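Local coordinates for protein 5-Carboxyvanillate Decarboxylase (Novosphingobium aromaticivorans, PDB 4QRN) that probably catalyses metal-dependent removal of a carboxylate from 5-carboxyvanillate, as an amidohydrolase-family enzyme that binds manganese and a nitro-substituted ligand at its active site, at residues Q33-I38 with K361-N366; D51-M56 with Q117-L122; L128-N133 with A162-R167; D134-A139 with L172-I177. All blocks are in the same frame, centred on the assembly; numbering follows the deposited sequence. Where two conformers were deposited one is given.

Contact 1: Q33-I38 with K361-N366; sequences QGYLRI and KFFQTN
F363 packs its CB and ring against Y35, L36 and R37. Its CB starts the contact at the carbonyl O of L36 (3.4 Å). CG comes close to Y35 CD1 and CE1, and CD2 lies over the face near the rim, 3.3 Å from Y35 CE1. The two ring planes are within 3° of parallel, but they are slid apart, with centroids 4.5 Å from each other, so they overlap only near their rims. The ring also lies side by side with the R37 chain: F363 CD1 is 3.8 Å from R37 CG, and CE1 is 3.9 Å from R37 CD. An alanine at F363 is likely to leave one face of Y35 and the R37 methylenes without their partner. Two bonds hold backbone NH groups of the loop: I38 N donates to the main-chain F363 O (2.9 Å), and L36 N donates to the side-chain Q364 OE1 (2.9 Å, 169° at the hydrogen), approaching from above the amide's carbonyl plane. Q364 reaches it because CG is anti to its N (chi1 179°) and the chain stays extended. The polar ends of Y35 and R37 both go to D350. The contact joins the segment entering strand 38-44 to helix 356-370, with helix 343-350 bordering F363 and R37.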
loop_
_atom_site.group_PDB
_atom_site.type_symbol
_atom_site.label_atom_id
_atom_site.label_comp_id
_atom_site.label_asym_id
_atom_site.label_seq_id
_atom_site.Cartn_x
_atom_site.Cartn_y
_atom_site.Cartn_z
ATOM N N GLN A 33 21.125 -21.896 -18.044
ATOM C CA GLN A 33 20.251 -20.944 -18.735
ATOM C C GLN A 33 20.995 -19.640 -19.046
ATOM O O GLN A 33 20.476 -18.808 -19.779
ATOM C CB GLN A 33 18.924 -20.715 -18.024
ATOM C CG GLN A 33 19.044 -20.376 -16.617
ATOM C CD GLN A 33 19.516 -21.519 -15.772
ATOM O OE1 GLN A 33 19.427 -22.684 -16.120
ATOM N NE2 GLN A 33 20.098 -21.191 -14.715
ATOM N N GLY A 34 22.190 -19.455 -18.479
ATOM C CA GLY A 34 22.953 -18.228 -18.677
ATOM C C GLY A 34 23.084 -17.381 -17.428
ATOM O O GLY A 34 23.682 -16.300 -17.487
ATOM N N TYR A 35 22.547 -17.858 -16.307
ATOM C CA TYR A 35 22.605 -17.158 -15.042
ATOM C C TYR A 35 22.449 -18.202 -13.952
ATOM O O TYR A 35 21.784 -19.206 -14.158
ATOM C CB TYR A 35 21.497 -16.089 -14.919
ATOM C CG TYR A 35 20.119 -16.567 -15.307
ATOM C CD1 TYR A 35 19.295 -17.265 -14.414
ATOM C CD2 TYR A 35 19.634 -16.334 -16.586
ATOM C CE1 TYR A 35 18.045 -17.712 -14.806
ATOM C CE2 TYR A 35 18.398 -16.794 -16.984
ATOM C CZ TYR A 35 17.587 -17.450 -16.082
ATOM O OH TYR A 35 16.345 -17.891 -16.498
ATOM N N LEU A 36 23.036 -17.932 -12.793
ATOM C CA LEU A 36 22.650 -18.631 -11.577
ATOM C C LEU A 36 21.351 -18.038 -11.068
ATOM O O LEU A 36 21.076 -16.854 -11.301
ATOM C CB LEU A 36 23.717 -18.474 -10.493
ATOM C CG LEU A 36 25.095 -19.015 -10.821
ATOM C CD1 LEU A 36 26.040 -18.719 -9.658
ATOM C CD2 LEU A 36 25.054 -20.507 -11.111
ATOM N N ARG A 37 20.553 -18.842 -10.377
ATOM C CA ARG A 37 19.369 -18.333 -9.697
ATOM C C ARG A 37 19.726 -18.142 -8.225
ATOM O O ARG A 37 19.921 -19.130 -7.505
ATOM C CB ARG A 37 18.179 -19.260 -9.855
ATOM C CG ARG A 37 17.805 -19.531 -11.312
ATOM C CD ARG A 37 16.488 -20.265 -11.413
ATOM N NE ARG A 37 16.165 -20.753 -12.748
ATOM C CZ ARG A 37 16.635 -21.880 -13.270
ATOM N NH1 ARG A 37 17.488 -22.641 -12.585
ATOM N NH2 ARG A 37 16.224 -22.245 -14.485
ATOM N N ILE A 38 19.826 -16.882 -7.800
ATOM C CA ILE A 38 20.143 -16.531 -6.418
ATOM C C ILE A 38 18.873 -15.963 -5.785
ATOM O O ILE A 38 18.389 -14.900 -6.205
ATOM C CB ILE A 38 21.306 -15.527 -6.342
ATOM C CG1 ILE A 38 22.554 -16.129 -7.039
ATOM C CG2 ILE A 38 21.566 -15.153 -4.884
ATOM C CD1 ILE A 38 23.786 -15.234 -7.028
ATOM N N LYS A 361 21.135 -9.991 -14.633
ATOM C CA LYS A 361 21.203 -9.055 -13.506
ATOM C C LYS A 361 20.150 -9.412 -12.447
ATOM O O LYS A 361 20.449 -9.475 -11.258
ATOM C CB LYS A 361 20.975 -7.622 -13.978
ATOM C CG LYS A 361 22.116 -7.073 -14.822
ATOM C CD LYS A 361 21.792 -5.631 -15.236
ATOM C CE LYS A 361 22.908 -5.005 -16.047
ATOM N NZ LYS A 361 22.628 -3.544 -16.271
ATOM N N PHE A 362 18.907 -9.607 -12.908
ATOM C CA PHE A 362 17.779 -9.904 -12.032
ATOM C C PHE A 362 18.018 -11.164 -11.198
ATOM O O PHE A 362 17.813 -11.159 -9.984
ATOM C CB PHE A 362 16.524 -10.023 -12.910
ATOM C CG PHE A 362 15.293 -10.472 -12.165
ATOM C CD1 PHE A 362 14.663 -9.633 -11.244
ATOM C CD2 PHE A 362 14.740 -11.725 -12.387
ATOM C CE1 PHE A 362 13.520 -10.050 -10.561
ATOM C CE2 PHE A 362 13.591 -12.139 -11.703
ATOM C CZ PHE A 362 12.990 -11.292 -10.808
ATOM N N PHE A 363 18.452 -12.250 -11.829
ATOM C CA PHE A 363 18.611 -13.514 -11.121
ATOM C C PHE A 363 19.898 -13.648 -10.330
ATOM O O PHE A 363 19.937 -14.374 -9.341
ATOM C CB PHE A 363 18.537 -14.698 -12.091
ATOM C CG PHE A 363 17.139 -15.227 -12.327
ATOM C CD1 PHE A 363 16.486 -15.943 -11.336
ATOM C CD2 PHE A 363 16.515 -15.079 -13.565
ATOM C CE1 PHE A 363 15.240 -16.536 -11.575
ATOM C CE2 PHE A 363 15.249 -15.631 -13.800
ATOM C CZ PHE A 363 14.636 -16.371 -12.804
ATOM N N GLN A 364 20.978 -13.025 -10.817
ATOM C CA GLN A 364 22.324 -13.328 -10.315
ATOM C C GLN A 364 23.148 -12.105 -9.968
ATOM O O GLN A 364 23.588 -11.963 -8.835
ATOM C CB GLN A 364 23.093 -14.157 -11.347
ATOM C CG GLN A 364 24.514 -14.475 -10.874
ATOM C CD GLN A 364 25.363 -15.087 -11.968
ATOM O OE1 GLN A 364 24.872 -15.734 -12.898
ATOM N NE2 GLN A 364 26.649 -14.824 -11.904
ATOM N N THR A 365 23.467 -11.256 -10.950
ATOM C CA THR A 365 24.584 -10.348 -10.715
ATOM C C THR A 365 24.230 -9.139 -9.868
ATOM O O THR A 365 25.127 -8.585 -9.225
ATOM C CB THR A 365 25.295 -9.942 -12.015
ATOM O OG1 THR A 365 24.383 -9.260 -12.865
ATOM C CG2 THR A 365 25.840 -11.175 -12.738
ATOM N N ASN A 366 22.963 -8.732 -9.818
ATOM C CA ASN A 366 22.615 -7.691 -8.864
ATOM C C ASN A 366 22.852 -8.170 -7.431
ATOM O O ASN A 366 23.494 -7.476 -6.652
ATOM C CB ASN A 366 21.172 -7.247 -9.049
ATOM C CG ASN A 366 20.941 -6.462 -10.350
ATOM O OD1 ASN A 366 21.878 -5.983 -11.002
ATOM N ND2 ASN A 366 19.673 -6.316 -10.712
#

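Contact 2: D51-M56 with Q117-L122; sequences DVYLRM and QPLHDL
L119 is the apolar centre of this contact, met by three residues of helix 47-59. V52 reaches it tip to tip, CG1 lying 3.9 Å from L119 CG; with CG1 anti to the V52 backbone N (chi1 173°), this is the methyl directed at the leucine. M56 crosses L119 at about a right angle and places SD 4.0 Å from L119 CD1. The same CD1 comes to the edge of the Y53 ring, near its plane, at a longer 4.5 Å from CE1.

The M56 methyl makes a mixed set of contacts. A bend at the last torsion (chi3 62°) turns CE toward the loop, where it lies 3.7 Å from P118 O and 3.9 Å from H120 CE1, meeting that ring obliquely. P118 O itself sits 3.8 Å above the H120 ring plane, over its centre, so carbonyl, imidazole and thioether methyl are gathered at one spot.

Polar bonding runs to neighbours: Y53 OH to G115 O, R55 NH1 to E124 in a salt bridge, and L119 O to Q156 NE2.

Eight parallel strands alternating with helices, together with membership of the amidohydrolase family, fit the (beta/alpha)8 barrel. The contact packs the helix following strand 38-44, which carries the manganese ligand E41, against the loop following strand 106-111, which also carries the pocket residues T112 and S113. It belongs to the shell around the active-site end of the barrel: the Y53 side chain is about 8 Å from the bound nitrobenzoate.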
loop_
_atom_site.group_PDB
_atom_site.type_symbol
_atom_site.label_atom_id
_atom_site.label_comp_id
_atom_site.label_asym_id
_atom_site.label_seq_id
_atom_site.Cartn_x
_atom_site.Cartn_y
_atom_site.Cartn_z
ATOM N N ASP A 51 8.936 -22.064 19.966
ATOM C CA ASP A 51 8.407 -22.418 21.282
ATOM C C ASP A 51 8.218 -21.182 22.167
ATOM O O ASP A 51 7.275 -21.133 22.954
ATOM C CB ASP A 51 9.337 -23.405 21.981
ATOM C CG ASP A 51 9.275 -24.793 21.394
ATOM O OD1 ASP A 51 8.358 -25.084 20.601
ATOM O OD2 ASP A 51 10.167 -25.592 21.740
ATOM N N VAL A 52 9.091 -20.175 22.047
ATOM C CA VAL A 52 8.865 -18.927 22.784
ATOM C C VAL A 52 7.594 -18.239 22.286
ATOM O O VAL A 52 6.804 -17.743 23.108
ATOM C CB VAL A 52 10.055 -17.948 22.683
ATOM C CG1 VAL A 52 9.698 -16.597 23.314
ATOM C CG2 VAL A 52 11.282 -18.560 23.348
ATOM N N TYR A 53 7.357 -18.221 20.974
ATOM C CA TYR A 53 6.111 -17.633 20.500
ATOM C C TYR A 53 4.912 -18.347 21.106
ATOM O O TYR A 53 3.943 -17.717 21.535
ATOM C CB TYR A 53 6.016 -17.729 18.985
ATOM C CG TYR A 53 7.104 -17.021 18.185
ATOM C CD1 TYR A 53 7.921 -16.021 18.741
ATOM C CD2 TYR A 53 7.302 -17.369 16.864
ATOM C CE1 TYR A 53 8.894 -15.383 17.983
ATOM C CE2 TYR A 53 8.259 -16.740 16.091
ATOM C CZ TYR A 53 9.045 -15.762 16.647
ATOM O OH TYR A 53 9.987 -15.157 15.845
ATOM N N LEU A 54 4.951 -19.677 21.140
ATOM C CA LEU A 54 3.839 -20.425 21.725
ATOM C C LEU A 54 3.666 -20.096 23.212
ATOM O O LEU A 54 2.544 -19.971 23.702
ATOM C CB LEU A 54 4.040 -21.929 21.518
ATOM C CG LEU A 54 3.833 -22.406 20.072
ATOM C CD1 LEU A 54 4.299 -23.850 19.904
ATOM C CD2 LEU A 54 2.382 -22.264 19.607
ATOM N N ARG A 55 4.773 -19.949 23.924
ATOM C CA ARG A 55 4.719 -19.568 25.333
ATOM C C ARG A 55 4.052 -18.206 25.504
ATOM O O ARG A 55 3.226 -18.022 26.410
ATOM C CB ARG A 55 6.140 -19.549 25.904
ATOM C CG ARG A 55 6.212 -19.312 27.401
ATOM C CD ARG A 55 7.650 -19.075 27.812
ATOM N NE ARG A 55 8.074 -17.709 27.524
ATOM C CZ ARG A 55 9.312 -17.355 27.201
ATOM N NH1 ARG A 55 10.265 -18.260 27.028
ATOM N NH2 ARG A 55 9.610 -16.078 27.015
ATOM N N MET A 56 4.410 -17.247 24.650
ATOM C CA MET A 56 3.853 -15.900 24.728
ATOM C C MET A 56 2.376 -15.896 24.377
ATOM O O MET A 56 1.584 -15.142 24.966
ATOM C CB MET A 56 4.613 -14.972 23.767
ATOM C CG MET A 56 6.043 -14.737 24.221
ATOM S SD MET A 56 7.004 -13.706 23.078
ATOM C CE MET A 56 6.101 -12.166 23.099
ATOM N N GLN A 117 12.499 -9.968 17.993
ATOM C CA GLN A 117 12.087 -8.597 18.236
ATOM C C GLN A 117 10.935 -8.428 19.238
ATOM O O GLN A 117 10.941 -7.474 20.005
ATOM C CB GLN A 117 11.797 -7.890 16.901
ATOM C CG GLN A 117 13.052 -7.917 16.022
ATOM C CD GLN A 117 12.899 -7.350 14.646
ATOM O OE1 GLN A 117 13.567 -7.841 13.731
ATOM N NE2 GLN A 117 12.065 -6.329 14.466
ATOM N N PRO A 118 9.961 -9.366 19.273
ATOM C CA PRO A 118 8.846 -9.156 20.215
ATOM C C PRO A 118 9.167 -9.504 21.673
ATOM O O PRO A 118 8.317 -9.262 22.539
ATOM C CB PRO A 118 7.767 -10.117 19.700
ATOM C CG PRO A 118 8.130 -10.393 18.289
ATOM C CD PRO A 118 9.635 -10.389 18.261
ATOM N N LEU A 119 10.319 -10.120 21.925
ATOM C CA LEU A 119 10.588 -10.696 23.247
ATOM C C LEU A 119 10.837 -9.612 24.278
ATOM O O LEU A 119 11.622 -8.671 24.063
ATOM C CB LEU A 119 11.771 -11.647 23.174
ATOM C CG LEU A 119 11.438 -13.095 22.799
ATOM C CD1 LEU A 119 10.685 -13.225 21.482
ATOM C CD2 LEU A 119 12.718 -13.909 22.775
ATOM N N HIS A 120 10.162 -9.749 25.413
ATOM C CA HIS A 120 10.257 -8.768 26.479
ATOM C C HIS A 120 11.510 -8.893 27.352
ATOM O O HIS A 120 11.981 -7.902 27.920
ATOM C CB HIS A 120 9.000 -8.858 27.331
ATOM C CG HIS A 120 7.750 -8.591 26.546
ATOM N ND1 HIS A 120 6.851 -9.578 26.189
ATOM C CD2 HIS A 120 7.301 -7.454 25.963
ATOM C CE1 HIS A 120 5.872 -9.045 25.476
ATOM N NE2 HIS A 120 6.117 -7.755 25.333
ATOM N N ASP A 121 12.042 -10.105 27.471
ATOM C CA ASP A 121 13.236 -10.338 28.283
ATOM C C ASP A 121 14.473 -10.147 27.407
ATOM O O ASP A 121 14.729 -10.942 26.496
ATOM C CB ASP A 121 13.199 -11.749 28.866
ATOM C CG ASP A 121 14.305 -11.993 29.872
ATOM O OD1 ASP A 121 15.480 -12.014 29.467
ATOM O OD2 ASP A 121 13.998 -12.169 31.069
ATOM N N LEU A 122 15.238 -9.088 27.664
ATOM C CA LEU A 122 16.365 -8.726 26.801
ATOM C C LEU A 122 17.440 -9.795 26.801
ATOM O O LEU A 122 18.039 -10.056 25.767
ATOM C CB LEU A 122 16.944 -7.357 27.190
ATOM C CG LEU A 122 16.279 -6.159 26.482
ATOM C CD1 LEU A 122 14.766 -6.160 26.657
ATOM C CD2 LEU A 122 16.873 -4.835 26.956
#

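Contact 3: L128-N133 with A162-R167; sequences LATRAN and AREIHR
N133 and E164 approach from opposite directions, their amide and carboxylate planes only 28° apart. N133 ND2 donates a nearly straight bond (2.9 Å), which E164 OE2 accepts on its anti lone pair, in the plane of the N133 amide. R167 takes the carboxylate side-on with two nitrogens: NE to E164 OE1 at 2.9 Å, and NH1 to OE2 at 2.8 Å. OE1 is met from above the carboxylate plane, OE2 on the syn side but tilted out of it. OE2 therefore accepts from both helices, and the carboxylate probably keeps its negative charge. The bend in the glutamate chain (chi2 73°) folds it back to R167 while OE2 faces N133. T130 crosses R167 at about a right angle, with CG2 3.7 Å from NH1. A water donates to T130 OG1 (2.8 Å) and to E164 OE1 (2.7 Å), bridging them; T130 OG1 also bonds to R126 O.

The axes of segments 128-133 and 162-167 stay 11.9 Å apart and 11° from parallel, consistent with polar chains and a water spanning the gap. Helices 122-142 and 158-170 are outer helices of the barrel, before and after strand 147-149; helix 194-203 packs on helix 158-170.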
loop_
_atom_site.group_PDB
_atom_site.type_symbol
_atom_site.label_atom_id
_atom_site.label_comp_id
_atom_site.label_asym_id
_atom_site.label_seq_id
_atom_site.Cartn_x
_atom_site.Cartn_y
_atom_site.Cartn_z
ATOM N N LEU A 128 18.846 -15.956 22.390
ATOM C CA LEU A 128 18.251 -16.719 21.305
ATOM C C LEU A 128 18.703 -16.206 19.944
ATOM O O LEU A 128 18.844 -16.989 19.021
ATOM C CB LEU A 128 16.720 -16.732 21.411
ATOM C CG LEU A 128 16.204 -17.531 22.616
ATOM C CD1 LEU A 128 14.701 -17.470 22.638
ATOM C CD2 LEU A 128 16.697 -18.988 22.626
ATOM N N ALA A 129 18.908 -14.902 19.813
ATOM C CA ALA A 129 19.436 -14.374 18.546
ATOM C C ALA A 129 20.859 -14.886 18.326
ATOM O O ALA A 129 21.222 -15.241 17.206
ATOM C CB ALA A 129 19.417 -12.859 18.555
ATOM N N THR A 130 21.676 -14.890 19.380
ATOM C CA THR A 130 23.042 -15.406 19.268
ATOM C C THR A 130 23.019 -16.851 18.785
ATOM O O THR A 130 23.760 -17.218 17.878
ATOM C CB THR A 130 23.756 -15.340 20.631
ATOM O OG1 THR A 130 23.913 -13.966 21.001
ATOM C CG2 THR A 130 25.125 -16.033 20.558
ATOM N N ARG A 131 22.145 -17.661 19.388
ATOM C CA ARG A 131 22.033 -19.059 19.013
ATOM C C ARG A 131 21.540 -19.226 17.573
ATOM O O ARG A 131 22.061 -20.068 16.834
ATOM C CB ARG A 131 21.134 -19.811 20.008
ATOM C CG ARG A 131 21.807 -19.983 21.372
ATOM C CD ARG A 131 20.797 -20.247 22.453
ATOM N NE ARG A 131 20.176 -21.561 22.353
ATOM C CZ ARG A 131 20.691 -22.695 22.834
ATOM N NH1 ARG A 131 21.876 -22.709 23.437
ATOM N NH2 ARG A 131 20.012 -23.829 22.694
ATOM N N ALA A 132 20.564 -18.422 17.160
ATOM C CA ALA A 132 20.059 -18.521 15.796
ATOM C C ALA A 132 21.150 -18.117 14.805
ATOM O O ALA A 132 21.273 -18.718 13.742
ATOM C CB ALA A 132 18.827 -17.632 15.604
ATOM N N ASN A 133 21.921 -17.080 15.137
ATOM C CA ASN A 133 22.998 -16.653 14.266
ATOM C C ASN A 133 24.074 -17.732 14.170
ATOM O O ASN A 133 24.587 -18.022 13.083
ATOM C CB ASN A 133 23.565 -15.326 14.764
ATOM C CG ASN A 133 22.655 -14.156 14.438
ATOM O OD1 ASN A 133 21.855 -14.226 13.498
ATOM N ND2 ASN A 133 22.787 -13.080 15.179
ATOM N N ALA A 162 24.431 -3.671 17.436
ATOM C CA ALA A 162 25.599 -3.171 16.723
ATOM C C ALA A 162 26.774 -4.142 16.867
ATOM O O ALA A 162 27.476 -4.435 15.892
ATOM C CB ALA A 162 25.966 -1.784 17.227
ATOM N N ARG A 163 27.005 -4.643 18.081
ATOM C CA ARG A 163 28.056 -5.645 18.269
ATOM C C ARG A 163 27.791 -6.904 17.452
ATOM O O ARG A 163 28.737 -7.502 16.918
ATOM C CB ARG A 163 28.237 -6.010 19.756
ATOM C CG ARG A 163 28.707 -4.828 20.582
ATOM C CD ARG A 163 29.098 -5.195 22.009
ATOM N NE ARG A 163 28.046 -5.794 22.842
ATOM C CZ ARG A 163 27.179 -5.119 23.606
ATOM N NH1 ARG A 163 27.136 -3.789 23.599
ATOM N NH2 ARG A 163 26.313 -5.785 24.361
ATOM N N GLU A 164 26.524 -7.295 17.336
ATOM C CA GLU A 164 26.167 -8.509 16.612
ATOM C C GLU A 164 26.273 -8.318 15.090
ATOM O O GLU A 164 26.584 -9.276 14.369
ATOM C CB GLU A 164 24.768 -8.970 17.035
ATOM C CG GLU A 164 24.427 -10.401 16.592
ATOM C CD GLU A 164 25.153 -11.506 17.375
ATOM O OE1 GLU A 164 26.113 -11.232 18.146
ATOM O OE2 GLU A 164 24.747 -12.685 17.210
ATOM N N ILE A 165 26.014 -7.105 14.603
ATOM C CA ILE A 165 26.267 -6.778 13.206
ATOM C C ILE A 165 27.764 -6.976 12.912
ATOM O O ILE A 165 28.137 -7.605 11.915
ATOM C CB ILE A 165 25.822 -5.342 12.925
ATOM C CG1 ILE A 165 24.284 -5.277 12.927
ATOM C CG2 ILE A 165 26.394 -4.822 11.599
ATOM C CD1 ILE A 165 23.743 -3.874 13.074
ATOM N N HIS A 166 28.624 -6.473 13.791
ATOM C CA HIS A 166 30.056 -6.681 13.621
ATOM C C HIS A 166 30.445 -8.143 13.721
ATOM O O HIS A 166 31.243 -8.620 12.924
ATOM C CB HIS A 166 30.811 -5.822 14.627
ATOM C CG HIS A 166 30.992 -4.419 14.148
ATOM N ND1 HIS A 166 31.999 -4.070 13.266
ATOM C CD2 HIS A 166 30.304 -3.282 14.413
ATOM C CE1 HIS A 166 31.917 -2.778 13.006
ATOM N NE2 HIS A 166 30.898 -2.276 13.686
ATOM N N ARG A 167 29.888 -8.867 14.686
ATOM C CA ARG A 167 30.239 -10.275 14.841
ATOM C C ARG A 167 29.816 -11.065 13.604
ATOM O O ARG A 167 30.555 -11.910 13.108
ATOM C CB ARG A 167 29.609 -10.857 16.101
ATOM C CG ARG A 167 30.130 -12.240 16.423
ATOM C CD ARG A 167 29.533 -12.793 17.706
ATOM N NE ARG A 167 28.157 -13.276 17.565
ATOM C CZ ARG A 167 27.800 -14.549 17.365
ATOM N NH1 ARG A 167 26.516 -14.854 17.300
ATOM N NH2 ARG A 167 28.718 -15.510 17.204
HETATM O O HOH W 1 26.314 -12.750 20.427
#

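Contact 4: D134-A139 with L172-I177; sequences DTLADA and LGFKGI
A water joins A137 to L172, donating to A137 O at 2.7 Å and, over a longer reach, to L172 O at 3.2 Å. It links a carbonyl of helix 122-142 to one in the loop that follows helix 158-170. Beside it the same two residues pack directly, A137 CB lying 3.9 Å from L172 CD2. L172 also turns back on its own loop, where its CB stands 3.9 Å above the F174 ring plane, over the centre.

This loop is an alpha-to-beta connection of the (beta/alpha)8 barrel: helix 158-170 ends, G173 takes a positive phi (76°) that favours glycine, and the chain goes on into strand 177-179. The preceding outer helix, through 134-139, covers that connection.

F174 presents its outer atoms to the helix. CZ lies 3.8 Å from L136 CD2, CE1 is 3.9 Å from A137 CA, and A137 N sits at the ring edge, in plane. L136 meets the ring obliquely; having CG anti to its backbone N (chi1 177°) carries CG and CD2 to the ring atoms CE1 and CZ. Replacing L136 by an alanine would probably open a gap beside F174 CZ and leave the ring freer to shift.

Earlier in the helix, D134 OD1 passes L172 CD2 at 4.1 Å, a loose approach; the oxygen's salt-bridge partner is R167.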
loop_
_atom_site.group_PDB
_atom_site.type_symbol
_atom_site.label_atom_id
_atom_site.label_comp_id
_atom_site.label_asym_id
_atom_site.label_seq_id
_atom_site.Cartn_x
_atom_site.Cartn_y
_atom_site.Cartn_z
ATOM N N ASP A 134 24.442 -18.348 15.297
ATOM C CA ASP A 134 25.428 -19.402 15.249
ATOM C C ASP A 134 24.911 -20.620 14.461
ATOM O O ASP A 134 25.674 -21.247 13.723
ATOM C CB ASP A 134 25.819 -19.815 16.672
ATOM C CG ASP A 134 26.644 -18.764 17.390
ATOM O OD1 ASP A 134 27.179 -17.848 16.727
ATOM O OD2 ASP A 134 26.771 -18.873 18.630
ATOM N N THR A 135 23.637 -20.964 14.629
ATOM C CA THR A 135 23.043 -22.066 13.888
ATOM C C THR A 135 23.092 -21.800 12.381
ATOM O O THR A 135 23.467 -22.673 11.591
ATOM C CB THR A 135 21.613 -22.286 14.376
ATOM O OG1 THR A 135 21.664 -22.750 15.729
ATOM C CG2 THR A 135 20.857 -23.293 13.495
ATOM N N LEU A 136 22.733 -20.584 11.988
ATOM C CA LEU A 136 22.800 -20.203 10.574
ATOM C C LEU A 136 24.238 -20.259 10.065
ATOM O O LEU A 136 24.500 -20.768 8.965
ATOM C CB LEU A 136 22.225 -18.805 10.413
ATOM C CG LEU A 136 22.286 -18.225 8.995
ATOM C CD1 LEU A 136 21.609 -19.137 7.971
ATOM C CD2 LEU A 136 21.681 -16.841 8.999
ATOM N N ALA A 137 25.179 -19.724 10.838
ATOM C CA ALA A 137 26.575 -19.721 10.412
ATOM C C ALA A 137 27.074 -21.155 10.220
ATOM O O ALA A 137 27.828 -21.433 9.268
ATOM C CB ALA A 137 27.427 -18.996 11.426
ATOM N N ASP A 138 26.688 -22.063 11.115
ATOM C CA ASP A 138 27.079 -23.466 10.969
ATOM C C ASP A 138 26.560 -24.044 9.654
ATOM O O ASP A 138 27.274 -24.767 8.960
ATOM C CB ASP A 138 26.523 -24.308 12.119
ATOM C CG ASP A 138 27.202 -24.044 13.457
ATOM O OD1 ASP A 138 28.279 -23.434 13.500
ATOM O OD2 ASP A 138 26.631 -24.480 14.470
ATOM N N ALA A 139 25.313 -23.751 9.304
ATOM C CA ALA A 139 24.732 -24.269 8.079
ATOM C C ALA A 139 25.424 -23.682 6.856
ATOM O O ALA A 139 25.681 -24.404 5.883
ATOM C CB ALA A 139 23.242 -23.992 8.034
ATOM N N LEU A 172 31.192 -14.539 11.359
ATOM C CA LEU A 172 30.228 -15.533 10.879
ATOM C C LEU A 172 30.076 -15.563 9.362
ATOM O O LEU A 172 29.385 -16.434 8.838
ATOM C CB LEU A 172 28.852 -15.298 11.506
ATOM C CG LEU A 172 28.837 -15.303 13.043
ATOM C CD1 LEU A 172 27.413 -15.176 13.539
ATOM C CD2 LEU A 172 29.492 -16.553 13.645
ATOM N N GLY A 173 30.678 -14.608 8.662
ATOM C CA GLY A 173 30.608 -14.582 7.213
ATOM C C GLY A 173 29.267 -14.092 6.665
ATOM O O GLY A 173 28.984 -14.305 5.476
ATOM N N PHE A 174 28.465 -13.425 7.489
ATOM C CA PHE A 174 27.185 -12.927 7.021
ATOM C C PHE A 174 27.372 -11.709 6.136
ATOM O O PHE A 174 28.394 -11.014 6.197
ATOM C CB PHE A 174 26.298 -12.557 8.197
ATOM C CG PHE A 174 25.845 -13.726 9.047
ATOM C CD1 PHE A 174 25.981 -15.056 8.643
ATOM C CD2 PHE A 174 25.244 -13.462 10.264
ATOM C CE1 PHE A 174 25.518 -16.091 9.440
ATOM C CE2 PHE A 174 24.774 -14.496 11.074
ATOM C CZ PHE A 174 24.929 -15.818 10.662
ATOM N N LYS A 175 26.353 -11.438 5.322
ATOM C CA LYS A 175 26.426 -10.386 4.300
ATOM C C LYS A 175 25.610 -9.156 4.652
ATOM O O LYS A 175 25.629 -8.163 3.928
ATOM C CB LYS A 175 26.006 -10.968 2.948
ATOM C CG LYS A 175 26.937 -12.071 2.478
ATOM C CD LYS A 175 28.374 -11.613 2.291
ATOM C CE LYS A 175 29.217 -12.718 1.691
ATOM N NZ LYS A 175 30.576 -12.210 1.393
ATOM N N GLY A 176 24.932 -9.176 5.796
ATOM C CA GLY A 176 24.109 -8.061 6.245
ATOM C C GLY A 176 23.193 -8.590 7.314
ATOM O O GLY A 176 23.452 -9.665 7.872
ATOM N N ILE A 177 22.134 -7.834 7.606
ATOM C CA ILE A 177 21.159 -8.244 8.606
ATOM C C ILE A 177 19.757 -8.007 8.046
ATOM O O ILE A 177 19.526 -7.139 7.194
ATOM C CB ILE A 177 21.290 -7.553 10.006
ATOM C CG1 ILE A 177 21.087 -6.031 9.886
ATOM C CG2 ILE A 177 22.626 -7.935 10.663
ATOM C CD1 ILE A 177 20.856 -5.352 11.200
HETATM O O HOH W 2 29.572 -19.557 8.297
#

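Overall arrangement
Contacts 3 and 4 share helix 122-142 and lie 9 Å apart between centres. The R167–D134 salt bridge ties them together, and N133 O packs on F174. Contact 3 is buried yet polar, bridging widely spaced helices; contact 4 is partly buried and mainly apolar, helped by one water. Contact 2, also buried, is apolar and near the ligand end of the barrel. It touches contact 3 where L128 meets V52 and L119. Contact 1 stands apart, about 38 Å from contact 2 between centres and across the chain's centre. It is buried too, combining aromatic packing with one backbone and one side-chain-to-backbone hydrogen bond, and joins sequence-distant ends of the chain.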